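Long-range contact in envelopment polyprotein (Bovine Schmallenberg virus BH80/Germany/2011, PDB 7A56), which probably drives fusion of the viral and host membranes during entry, as a class II fusion glycoprotein captured here in its postfusion form: residues I384-N392 against V422-S430. Numbering follows the deposited sequence.
Sequences IGSCSIKSN and VSVSVCSAS. With PO4 (phosphate ion), chain J.
Cys387 and Cys427 join strand 385-391 by a disulfide to the turn that follows strand 422-426, an example of a covalent staple placed where regular pairing stops. The SG-SG bond has a chi3 of -84°, and CB of Cys387 also rests on Val426 CG1 at 3.6 Å. Ser388 O takes the amide of Cys427 in its carbonyl plane and a second hydrogen bond from a water, which also donates to Cys427 O and accepts from Ser425 OG. These bonds tie the start of the type II' turn Val426-Ala429 to Ser388; two backbone bonds of its own close the turn. Ile389 extends CG1 anti to its own N (chi1 -179°), placing it 4.1 Å from both Val424 CG1 and Val426 CG2; it runs alongside Val426 but slants across Val424. Lys390 and Ser425 form the hydrogen-bonded pair, N to O both ways at 2.9 Å. On their face the lysine chain bends at its end, and NZ hydrogen-bonds O3 of a phosphate ion, probably from the crystallisation liquor, at 3.0 Å. Ser391 OG donates almost straight down the carbonyl of Ser423 (2.8 Å), which receives a weak bond from Asn392 N as well. Asn392 OD1 then accepts Ser423 N at 2.8 Å, from above its amide plane, closing the ladder with a side chain. The two are the central strands of a four-stranded antiparallel sheet, between strands 399-402 and 429-433, and their Ile389-Val424-Val426 face packs on strands 356-365 and 408-414 of the neighbouring sheet.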
loop_
_atom_site.group_PDB
_atom_site.type_symbol
_atom_site.label_atom_id
_atom_site.label_comp_id
_atom_site.label_asym_id
_atom_site.label_seq_id
_atom_site.Cartn_x
_atom_site.Cartn_y
_atom_site.Cartn_z
ATOM N N ILE A 384 30.015 -2.974 9.153
ATOM C CA ILE A 384 28.723 -2.489 8.699
ATOM C C ILE A 384 28.244 -3.416 7.608
ATOM O O ILE A 384 29.018 -3.791 6.724
ATOM C CB ILE A 384 28.867 -1.055 8.168
ATOM C CG1 ILE A 384 29.287 -0.113 9.309
ATOM C CG2 ILE A 384 27.552 -0.617 7.449
ATOM C CD1 ILE A 384 29.761 1.250 8.813
ATOM N N GLY A 385 26.973 -3.802 7.646
ATOM C CA GLY A 385 26.490 -4.684 6.596
ATOM C C GLY A 385 24.989 -4.890 6.731
ATOM O O GLY A 385 24.305 -4.174 7.467
ATOM N N SER A 386 24.495 -5.871 6.010
ATOM C CA SER A 386 23.075 -6.181 5.992
ATOM C C SER A 386 22.995 -7.694 6.050
ATOM O O SER A 386 23.705 -8.359 5.312
ATOM C CB SER A 386 22.411 -5.663 4.711
ATOM O OG SER A 386 21.023 -5.985 4.717
ATOM N N CYS A 387 22.181 -8.240 6.950
ATOM C CA CYS A 387 22.099 -9.677 7.149
ATOM C C CYS A 387 20.688 -10.189 6.970
ATOM O O CYS A 387 19.731 -9.544 7.375
ATOM C CB CYS A 387 22.532 -10.067 8.558
ATOM S SG CYS A 387 24.247 -9.806 8.838
ATOM N N SER A 388 20.573 -11.405 6.471
ATOM C CA SER A 388 19.299 -12.109 6.586
ATOM C C SER A 388 18.974 -12.433 8.055
ATOM O O SER A 388 19.822 -12.944 8.794
ATOM C CB SER A 388 19.379 -13.398 5.776
ATOM O OG SER A 388 18.090 -13.865 5.508
ATOM N N ILE A 389 17.749 -12.160 8.496
ATOM C CA ILE A 389 17.345 -12.573 9.840
ATOM C C ILE A 389 16.275 -13.649 9.685
ATOM O O ILE A 389 15.349 -13.508 8.869
ATOM C CB ILE A 389 16.922 -11.362 10.709
ATOM C CG1 ILE A 389 16.521 -11.820 12.124
ATOM C CG2 ILE A 389 15.875 -10.448 10.033
ATOM C CD1 ILE A 389 16.431 -10.660 13.144
ATOM N N LYS A 390 16.442 -14.763 10.410
ATOM C CA LYS A 390 15.473 -15.860 10.393
ATOM C C LYS A 390 15.108 -16.302 11.815
ATOM O O LYS A 390 15.827 -16.025 12.770
ATOM C CB LYS A 390 16.018 -17.040 9.572
ATOM C CG LYS A 390 16.221 -16.625 8.081
ATOM C CD LYS A 390 16.444 -17.774 7.158
ATOM C CE LYS A 390 16.742 -17.238 5.752
ATOM N NZ LYS A 390 15.750 -16.244 5.249
ATOM N N SER A 391 13.990 -17.017 11.949
ATOM C CA SER A 391 13.557 -17.535 13.241
ATOM C C SER A 391 12.639 -18.728 13.015
ATOM O O SER A 391 12.096 -18.921 11.919
ATOM C CB SER A 391 12.841 -16.453 14.084
ATOM O OG SER A 391 12.232 -16.955 15.286
ATOM N N ASN A 392 12.495 -19.547 14.064
ATOM C CA ASN A 392 11.417 -20.527 14.059
ATOM C C ASN A 392 10.063 -19.841 14.200
ATOM O O ASN A 392 9.048 -20.379 13.754
ATOM C CB ASN A 392 11.614 -21.579 15.156
ATOM C CG ASN A 392 11.714 -20.975 16.549
ATOM O OD1 ASN A 392 12.313 -19.923 16.745
ATOM N ND2 ASN A 392 11.117 -21.636 17.516
ATOM N N VAL A 422 12.790 -19.999 21.521
ATOM C CA VAL A 422 12.889 -19.101 20.384
ATOM C C VAL A 422 14.296 -19.220 19.824
ATOM O O VAL A 422 15.275 -19.068 20.562
ATOM C CB VAL A 422 12.582 -17.652 20.784
ATOM C CG1 VAL A 422 12.900 -16.742 19.632
ATOM C CG2 VAL A 422 11.134 -17.504 21.234
ATOM N N SER A 423 14.388 -19.526 18.534
ATOM C CA SER A 423 15.641 -19.540 17.775
ATOM C C SER A 423 15.682 -18.364 16.811
ATOM O O SER A 423 14.658 -18.014 16.218
ATOM C CB SER A 423 15.782 -20.837 16.981
ATOM O OG SER A 423 17.129 -20.997 16.575
ATOM N N VAL A 424 16.866 -17.764 16.644
ATOM C CA VAL A 424 17.043 -16.635 15.743
ATOM C C VAL A 424 18.427 -16.751 15.115
ATOM O O VAL A 424 19.411 -17.074 15.793
ATOM C CB VAL A 424 16.902 -15.265 16.448
ATOM C CG1 VAL A 424 17.278 -14.140 15.475
ATOM C CG2 VAL A 424 15.472 -15.050 17.024
ATOM N N SER A 425 18.500 -16.475 13.817
ATOM C CA SER A 425 19.781 -16.421 13.127
ATOM C C SER A 425 19.902 -15.061 12.467
ATOM O O SER A 425 18.906 -14.501 11.980
ATOM C CB SER A 425 19.928 -17.583 12.107
ATOM O OG SER A 425 19.224 -17.360 10.892
ATOM N N VAL A 426 21.122 -14.519 12.479
ATOM C CA VAL A 426 21.454 -13.276 11.781
ATOM C C VAL A 426 22.743 -13.513 10.980
ATOM O O VAL A 426 23.788 -13.793 11.568
ATOM C CB VAL A 426 21.646 -12.123 12.776
ATOM C CG1 VAL A 426 21.965 -10.837 12.025
ATOM C CG2 VAL A 426 20.364 -11.978 13.676
ATOM N N CYS A 427 22.676 -13.371 9.661
ATOM C CA CYS A 427 23.778 -13.819 8.775
ATOM C C CYS A 427 24.043 -15.282 9.153
ATOM O O CYS A 427 23.111 -16.090 9.256
ATOM C CB CYS A 427 24.979 -12.871 8.897
ATOM S SG CYS A 427 25.020 -11.380 7.775
ATOM N N SER A 428 25.267 -15.687 9.424
ATOM C CA SER A 428 25.451 -17.091 9.759
ATOM C C SER A 428 25.371 -17.369 11.270
ATOM O O SER A 428 25.534 -18.520 11.676
ATOM C CB SER A 428 26.779 -17.602 9.164
ATOM O OG SER A 428 27.869 -16.994 9.823
ATOM N N ALA A 429 25.073 -16.372 12.104
ATOM C CA ALA A 429 25.071 -16.587 13.549
ATOM C C ALA A 429 23.708 -17.089 14.010
ATOM O O ALA A 429 22.675 -16.716 13.463
ATOM C CB ALA A 429 25.427 -15.298 14.294
ATOM N N SER A 430 23.717 -17.949 15.026
ATOM C CA SER A 430 22.493 -18.499 15.595
ATOM C C SER A 430 22.493 -18.352 17.108
ATOM O O SER A 430 23.550 -18.380 17.751
ATOM C CB SER A 430 22.355 -19.971 15.266
ATOM O OG SER A 430 20.996 -20.282 15.137
HETATM P P PO4 J . 12.508 -18.007 5.191
HETATM O O1 PO4 J . 11.136 -18.462 4.773
HETATM O O2 PO4 J . 12.671 -18.230 6.689
HETATM O O3 PO4 J . 12.747 -16.549 4.874
HETATM O O4 PO4 J . 13.543 -18.795 4.426
HETATM O O HOH W 1 20.314 -15.793 8.991
#